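Local atomic coordinates of sensor protein (Rhodopseudomonas palustris, PDB entry 2OOL), a protein that senses light through a bound biliverdin chromophore and probably passes the signal on as a histidine kinase. Residues Y81-A93 with P104-R116. Sequence-based numbering, arbitrary orientation. Where two conformers were deposited one is given.
Sequences YLTAASAARLTHA and PIRLDVVTPDGER
Arg89 reaches from helix 84-93 to the edge strand 105-111 and grips one backbone oxygen side-on. Its NE lies 3.0 Å and its NH2 2.9 Å from Arg106 O. Bends at chi2 and chi3 bring the guanidinium to this carbonyl, with Ala85 O over one of its faces. Putting an alanine here would probably leave Arg106 O without both donors and uncover Ile105 CG2, which packs on Arg89 CG.

Further along, Ser86 OG accepts a nearly straight bond (168°) from Asp108 N at 2.9 Å. Ser86 OG also shares a hydrogen bond of 3.0 Å with OG1 of Thr83, the N-cap residue. A water donates to Asp108 OD2 and lies close to Thr83 OG1, while Asp108 OD1 pairs with Arg106 NE. Where the loop enters the helix, two backbone bonds bracket the single bridge of Leu82 with Val109: Val110 N to Tyr81 O, and Thr83 N to Asp108 O.

On the buried side, Leu107 CD2 meets Leu90 CB, and Ala93 CB sits 3.9 Å from Ile105 CD1. Leu107 CD2 also lies 3.5 Å from the backbone oxygen Ser86 O. On the more exposed side, Thr83 CG2 lies against Asp108 CB and Val110 CG2.

The contact lies in the PAS domain of the chromophore-binding fragment. The axes of helix 84-93 and strand 105-111, outermost in its antiparallel sheet within this chain, run at 138° between their N-to-C directions. Strand 114-125 pairs with that strand, and Leu66 of helix 62-66 touches Tyr81 and Val109.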
ATOM      1  N   TYR A  81     -30.236  10.707 -10.577  1.00 54.84           N
ATOM      2  CA  TYR A  81     -29.246  10.417 -11.611  1.00 54.66           C
ATOM      3  C   TYR A  81     -28.203   9.380 -11.182  1.00 54.09           C
ATOM      4  O   TYR A  81     -27.189   9.233 -11.846  1.00 53.77           O
ATOM      5  CB  TYR A  81     -28.518  11.682 -11.980  1.00 56.90           C
ATOM      6  CG  TYR A  81     -29.419  12.834 -12.212  1.00 57.58           C
ATOM      7  CD1 TYR A  81     -29.627  13.765 -11.205  1.00 58.05           C
ATOM      8  CD2 TYR A  81     -30.066  13.003 -13.432  1.00 58.71           C
ATOM      9  CE1 TYR A  81     -30.474  14.832 -11.389  1.00 59.01           C
ATOM     10  CE2 TYR A  81     -30.924  14.077 -13.638  1.00 59.19           C
ATOM     11  CZ  TYR A  81     -31.115  14.986 -12.598  1.00 60.25           C
ATOM     12  OH  TYR A  81     -31.949  16.082 -12.728  1.00 63.75           O
ATOM     13  N   LEU A  82     -28.440   8.700 -10.067  1.00 52.79           N
ATOM     14  CA  LEU A  82     -27.576   7.646  -9.598  1.00 52.63           C
ATOM     15  C   LEU A  82     -28.353   6.347  -9.658  1.00 52.60           C
ATOM     16  O   LEU A  82     -29.573   6.355  -9.696  1.00 52.15           O
ATOM     17  CB  LEU A  82     -27.139   7.886  -8.155  1.00 51.65           C
ATOM     18  CG  LEU A  82     -26.474   9.210  -7.790  1.00 51.85           C
ATOM     19  CD1 LEU A  82     -26.155   9.252  -6.321  1.00 46.84           C
ATOM     20  CD2 LEU A  82     -25.177   9.388  -8.637  1.00 49.78           C
ATOM     21  N   THR A  83     -27.644   5.225  -9.656  1.00 51.96           N
ATOM     22  CA  THR A  83     -28.277   3.917  -9.524  1.00 51.91           C
ATOM     23  C   THR A  83     -28.699   3.800  -8.067  1.00 51.61           C
ATOM     24  O   THR A  83     -28.202   4.513  -7.232  1.00 50.96           O
ATOM     25  CB  THR A  83     -27.297   2.751  -9.887  1.00 52.03           C
ATOM     26  OG1 THR A  83     -26.181   2.739  -8.978  1.00 51.73           O
ATOM     27  CG2 THR A  83     -26.763   2.939 -11.305  1.00 51.91           C
ATOM     28  N   ALA A  84     -29.605   2.886  -7.779  1.00 52.45           N
ATOM     29  CA  ALA A  84     -30.079   2.640  -6.426  1.00 52.74           C
ATOM     30  C   ALA A  84     -28.937   2.320  -5.491  1.00 52.87           C
ATOM     31  O   ALA A  84     -28.798   2.974  -4.469  1.00 54.08           O
ATOM     32  CB  ALA A  84     -31.109   1.517  -6.421  1.00 53.07           C
ATOM     33  N   ALA A  85     -28.101   1.348  -5.834  1.00 52.73           N
ATOM     34  CA  ALA A  85     -26.910   1.043  -5.020  1.00 52.69           C
ATOM     35  C   ALA A  85     -26.030   2.259  -4.744  1.00 52.41           C
ATOM     36  O   ALA A  85     -25.470   2.354  -3.660  1.00 51.74           O
ATOM     37  CB  ALA A  85     -26.071  -0.047  -5.674  1.00 52.22           C
ATOM     38  N   SER A  86     -25.875   3.152  -5.733  1.00 52.79           N
ATOM     39  CA  SER A  86     -24.989   4.319  -5.610  1.00 53.25           C
ATOM     40  C   SER A  86     -25.656   5.390  -4.717  1.00 53.38           C
ATOM     41  O   SER A  86     -24.974   5.997  -3.912  1.00 54.53           O
ATOM     42  CB  SER A  86     -24.654   4.933  -6.978  1.00 53.11           C
ATOM     43  OG  SER A  86     -23.778   4.086  -7.710  1.00 55.71           O
ATOM     44  N   ALA A  87     -26.947   5.643  -4.925  1.00 52.73           N
ATOM     45  CA  ALA A  87     -27.792   6.423  -3.991  1.00 53.15           C
ATOM     46  C   ALA A  87     -27.594   5.927  -2.562  1.00 52.96           C
ATOM     47  O   ALA A  87     -27.256   6.697  -1.691  1.00 52.27           O
ATOM     48  CB  ALA A  87     -29.282   6.332  -4.379  1.00 51.74           C
ATOM     49  N   ALA A  88     -27.753   4.624  -2.344  1.00 53.32           N
ATOM     50  CA  ALA A  88     -27.596   4.055  -1.001  1.00 53.88           C
ATOM     51  C   ALA A  88     -26.236   4.328  -0.424  1.00 54.33           C
ATOM     52  O   ALA A  88     -26.125   4.708   0.736  1.00 54.10           O
ATOM     53  CB  ALA A  88     -27.874   2.551  -1.002  1.00 53.75           C
ATOM     54  N   ARG A  89     -25.201   4.125  -1.252  1.00 54.86           N
ATOM     55  CA  ARG A  89     -23.812   4.268  -0.858  1.00 55.66           C
ATOM     56  C   ARG A  89     -23.423   5.712  -0.500  1.00 54.77           C
ATOM     57  O   ARG A  89     -22.666   5.943   0.447  1.00 53.74           O
ATOM     58  CB  ARG A  89     -22.925   3.768  -2.008  1.00 56.21           C
ATOM     59  CG  ARG A  89     -21.635   3.136  -1.588  1.00 57.82           C
ATOM     60  CD  ARG A  89     -21.263   1.943  -2.519  1.00 59.41           C
ATOM     61  NE  ARG A  89     -21.368   2.305  -3.933  1.00 61.78           N
ATOM     62  CZ  ARG A  89     -21.718   1.477  -4.917  1.00 60.24           C
ATOM     63  NH1 ARG A  89     -22.027   0.218  -4.680  1.00 60.74           N
ATOM     64  NH2 ARG A  89     -21.795   1.935  -6.160  1.00 60.87           N
ATOM     65  N   LEU A  90     -23.903   6.664  -1.294  1.00 54.97           N
ATOM     66  CA  LEU A  90     -23.727   8.088  -1.020  1.00 55.48           C
ATOM     67  C   LEU A  90     -24.394   8.441   0.311  1.00 55.93           C
ATOM     68  O   LEU A  90     -23.753   8.977   1.226  1.00 54.68           O
ATOM     69  CB  LEU A  90     -24.329   8.905  -2.148  1.00 54.71           C
ATOM     70  CG  LEU A  90     -24.263  10.436  -2.088  1.00 55.10           C
ATOM     71  CD1 LEU A  90     -22.824  10.962  -1.969  1.00 54.30           C
ATOM     72  CD2 LEU A  90     -24.952  11.045  -3.313  1.00 53.80           C
ATOM     73  N   THR A  91     -25.671   8.087   0.425  1.00 57.96           N
ATOM     74  CA  THR A  91     -26.431   8.343   1.657  1.00 58.89           C
ATOM     75  C   THR A  91     -25.700   7.725   2.861  1.00 60.30           C
ATOM     76  O   THR A  91     -25.385   8.438   3.790  1.00 60.74           O
ATOM     77  CB  THR A  91     -27.863   7.886   1.518  1.00 59.41           C
ATOM     78  OG1 THR A  91     -28.479   8.604   0.437  1.00 59.28           O
ATOM     79  CG2 THR A  91     -28.645   8.174   2.764  1.00 58.92           C
ATOM     80  N   HIS A  92     -25.324   6.451   2.820  1.00 61.39           N
ATOM     81  CA  HIS A  92     -24.539   5.881   3.925  1.00 61.81           C
ATOM     82  C   HIS A  92     -23.250   6.663   4.218  1.00 63.03           C
ATOM     83  O   HIS A  92     -22.857   6.798   5.381  1.00 64.04           O
ATOM     84  CB  HIS A  92     -24.175   4.399   3.685  1.00 62.13           C
ATOM     85  CG  HIS A  92     -23.521   3.740   4.873  1.00 62.92           C
ATOM     86  ND1 HIS A  92     -22.187   3.373   4.895  1.00 66.38           N
ATOM     87  CD2 HIS A  92     -24.012   3.429   6.102  1.00 64.84           C
ATOM     88  CE1 HIS A  92     -21.893   2.844   6.072  1.00 66.42           C
ATOM     89  NE2 HIS A  92     -22.985   2.859   6.822  1.00 65.12           N
ATOM     90  N   ALA A  93     -22.558   7.147   3.187  1.00 63.13           N
ATOM     91  CA  ALA A  93     -21.294   7.849   3.407  1.00 63.39           C
ATOM     92  C   ALA A  93     -21.504   9.128   4.230  1.00 63.86           C
ATOM     93  O   ALA A  93     -20.741   9.434   5.143  1.00 63.38           O
ATOM     94  CB  ALA A  93     -20.623   8.172   2.079  1.00 62.69           C
ATOM     95  N   PRO A 104     -12.284   7.102  -1.947  1.00 58.20           N
ATOM     96  CA  PRO A 104     -13.340   7.392  -2.896  1.00 57.07           C
ATOM     97  C   PRO A 104     -14.476   6.368  -2.767  1.00 57.25           C
ATOM     98  O   PRO A 104     -14.238   5.237  -2.325  1.00 58.63           O
ATOM     99  CB  PRO A 104     -12.614   7.255  -4.234  1.00 57.80           C
ATOM    100  CG  PRO A 104     -11.674   6.174  -4.021  1.00 57.06           C
ATOM    101  CD  PRO A 104     -11.206   6.312  -2.594  1.00 58.40           C
ATOM    102  N   ILE A 105     -15.668   6.776  -3.190  0.50 56.26           N
ATOM    103  CA  ILE A 105     -16.852   5.954  -3.185  0.50 55.98           C
ATOM    104  C   ILE A 105     -17.214   5.691  -4.633  0.50 55.29           C
ATOM    105  O   ILE A 105     -17.229   6.622  -5.414  0.50 54.71           O
ATOM    106  CB  ILE A 105     -18.012   6.730  -2.499  0.50 55.87           C
ATOM    107  CG1 ILE A 105     -17.584   7.210  -1.106  0.50 56.09           C
ATOM    108  CG2 ILE A 105     -19.267   5.875  -2.403  0.50 55.40           C
ATOM    109  CD1 ILE A 105     -18.000   8.634  -0.809  0.50 56.42           C
ATOM    110  N   ARG A 106     -17.514   4.449  -5.013  1.00 55.79           N
ATOM    111  CA  ARG A 106     -17.902   4.194  -6.403  1.00 55.98           C
ATOM    112  C   ARG A 106     -19.305   4.683  -6.593  1.00 54.37           C
ATOM    113  O   ARG A 106     -20.178   4.325  -5.842  1.00 55.19           O
ATOM    114  CB  ARG A 106     -17.817   2.715  -6.778  1.00 57.47           C
ATOM    115  CG  ARG A 106     -18.187   2.446  -8.292  1.00 57.34           C
ATOM    116  CD  ARG A 106     -19.091   1.248  -8.509  1.00 62.31           C
ATOM    117  NE  ARG A 106     -19.224   1.057  -9.945  1.00 64.39           N
ATOM    118  CZ  ARG A 106     -18.811  -0.013 -10.625  1.00 67.96           C
ATOM    119  NH1 ARG A 106     -18.260  -1.113 -10.049  1.00 67.50           N
ATOM    120  NH2 ARG A 106     -18.965   0.036 -11.936  1.00 67.02           N
ATOM    121  N   LEU A 107     -19.508   5.521  -7.597  1.00 53.44           N
ATOM    122  CA  LEU A 107     -20.812   6.003  -7.965  1.00 53.13           C
ATOM    123  C   LEU A 107     -21.021   5.790  -9.466  1.00 53.66           C
ATOM    124  O   LEU A 107     -20.124   6.099 -10.283  1.00 53.24           O
ATOM    125  CB  LEU A 107     -20.933   7.481  -7.626  1.00 53.39           C
ATOM    126  CG  LEU A 107     -20.884   7.869  -6.120  1.00 52.50           C
ATOM    127  CD1 LEU A 107     -20.975   9.312  -5.921  1.00 48.74           C
ATOM    128  CD2 LEU A 107     -21.968   7.186  -5.322  1.00 47.54           C
ATOM    129  N   ASP A 108     -22.192   5.245  -9.803  1.00 52.61           N
ATOM    130  CA  ASP A 108     -22.653   5.030 -11.154  1.00 52.20           C
ATOM    131  C   ASP A 108     -23.775   6.019 -11.438  1.00 51.40           C
ATOM    132  O   ASP A 108     -24.791   6.012 -10.729  1.00 51.22           O
ATOM    133  CB  ASP A 108     -23.149   3.570 -11.310  1.00 51.90           C
ATOM    134  CG  ASP A 108     -21.986   2.528 -11.206  1.00 54.95           C
ATOM    135  OD1 ASP A 108     -20.852   2.868 -11.519  1.00 55.51           O
ATOM    136  OD2 ASP A 108     -22.184   1.369 -10.803  1.00 59.66           O
ATOM    137  N   VAL A 109     -23.578   6.860 -12.454  1.00 50.87           N
ATOM    138  CA  VAL A 109     -24.521   7.881 -12.901  1.00 52.06           C
ATOM    139  C   VAL A 109     -25.314   7.311 -14.079  1.00 53.79           C
ATOM    140  O   VAL A 109     -24.716   6.717 -14.986  1.00 53.38           O
ATOM    141  CB  VAL A 109     -23.757   9.128 -13.381  1.00 51.75           C
ATOM    142  CG1 VAL A 109     -24.649  10.201 -13.955  1.00 49.05           C
ATOM    143  CG2 VAL A 109     -22.879   9.680 -12.256  1.00 50.74           C
ATOM    144  N   VAL A 110     -26.651   7.460 -14.047  1.00 54.88           N
ATOM    145  CA  VAL A 110     -27.522   7.018 -15.135  1.00 55.43           C
ATOM    146  C   VAL A 110     -27.704   8.192 -16.097  1.00 56.68           C
ATOM    147  O   VAL A 110     -28.226   9.222 -15.709  1.00 58.36           O
ATOM    148  CB  VAL A 110     -28.831   6.483 -14.576  1.00 56.00           C
ATOM    149  CG1 VAL A 110     -29.733   5.950 -15.689  1.00 55.84           C
ATOM    150  CG2 VAL A 110     -28.549   5.384 -13.534  1.00 54.49           C
ATOM    151  N   THR A 111     -27.153   8.082 -17.305  1.00 57.70           N
ATOM    152  CA  THR A 111     -27.144   9.148 -18.304  1.00 58.60           C
ATOM    153  C   THR A 111     -27.980   8.684 -19.487  1.00 60.23           C
ATOM    154  O   THR A 111     -28.251   7.476 -19.640  1.00 60.27           O
ATOM    155  CB  THR A 111     -25.677   9.545 -18.811  1.00 59.46           C
ATOM    156  OG1 THR A 111     -25.195   8.623 -19.784  1.00 58.96           O
ATOM    157  CG2 THR A 111     -24.635   9.667 -17.690  1.00 58.08           C
ATOM    158  N   PRO A 112     -28.377   9.614 -20.369  1.00 61.65           N
ATOM    159  CA  PRO A 112     -29.204   9.173 -21.502  1.00 62.04           C
ATOM    160  C   PRO A 112     -28.431   8.252 -22.450  1.00 62.68           C
ATOM    161  O   PRO A 112     -29.038   7.487 -23.182  1.00 63.89           O
ATOM    162  CB  PRO A 112     -29.569  10.491 -22.217  1.00 62.40           C
ATOM    163  CG  PRO A 112     -29.252  11.584 -21.238  1.00 62.29           C
ATOM    164  CD  PRO A 112     -28.094  11.055 -20.438  1.00 62.57           C
ATOM    165  N   ASP A 113     -27.104   8.345 -22.423  1.00 62.90           N
ATOM    166  CA  ASP A 113     -26.210   7.548 -23.271  1.00 62.75           C
ATOM    167  C   ASP A 113     -25.556   6.393 -22.473  1.00 62.26           C
ATOM    168  O   ASP A 113     -24.397   6.062 -22.713  1.00 64.68           O
ATOM    169  CB  ASP A 113     -25.093   8.460 -23.858  1.00 64.09           C
ATOM    170  CG  ASP A 113     -25.598   9.890 -24.245  1.00 66.73           C
ATOM    171  OD1 ASP A 113     -26.606  10.005 -25.013  1.00 69.21           O
ATOM    172  OD2 ASP A 113     -24.965  10.887 -23.779  1.00 67.93           O
ATOM    173  N   GLY A 114     -26.289   5.793 -21.530  1.00 60.24           N
ATOM    174  CA  GLY A 114     -25.781   4.710 -20.679  1.00 57.44           C
ATOM    175  C   GLY A 114     -25.292   5.096 -19.279  1.00 55.74           C
ATOM    176  O   GLY A 114     -25.234   6.269 -18.918  1.00 54.86           O
ATOM    177  N   GLU A 115     -24.923   4.072 -18.509  1.00 52.52           N
ATOM    178  CA  GLU A 115     -24.456   4.181 -17.126  1.00 51.46           C
ATOM    179  C   GLU A 115     -22.943   4.337 -17.080  1.00 50.02           C
ATOM    180  O   GLU A 115     -22.203   3.517 -17.617  1.00 48.73           O
ATOM    181  CB  GLU A 115     -24.913   2.930 -16.368  1.00 50.37           C
ATOM    182  CG  GLU A 115     -24.491   2.802 -14.939  1.00 50.27           C
ATOM    183  CD  GLU A 115     -25.014   1.517 -14.294  1.00 51.27           C
ATOM    184  OE1 GLU A 115     -26.063   1.019 -14.738  1.00 52.57           O
ATOM    185  OE2 GLU A 115     -24.381   0.979 -13.350  1.00 51.93           O
ATOM    186  N   ARG A 116     -22.496   5.401 -16.418  1.00 49.96           N
ATOM    187  CA  ARG A 116     -21.102   5.786 -16.268  1.00 49.11           C
ATOM    188  C   ARG A 116     -20.631   5.674 -14.845  1.00 48.59           C
ATOM    189  O   ARG A 116     -21.260   6.223 -13.929  1.00 46.22           O
ATOM    190  CB  ARG A 116     -20.913   7.246 -16.649  1.00 49.39           C
ATOM    191  CG  ARG A 116     -21.164   7.552 -18.113  1.00 53.90           C
ATOM    192  CD  ARG A 116     -19.862   7.469 -18.888  1.00 60.87           C
ATOM    193  NE  ARG A 116     -18.847   8.405 -18.399  1.00 62.02           N
ATOM    194  CZ  ARG A 116     -18.774   9.691 -18.739  1.00 64.91           C
ATOM    195  NH1 ARG A 116     -19.658  10.232 -19.583  1.00 64.69           N
ATOM    196  NH2 ARG A 116     -17.785  10.442 -18.239  1.00 66.19           N
TER
HETATM  197  O   HOH W   1     -24.394   0.934  -9.157  1.00 54.66           O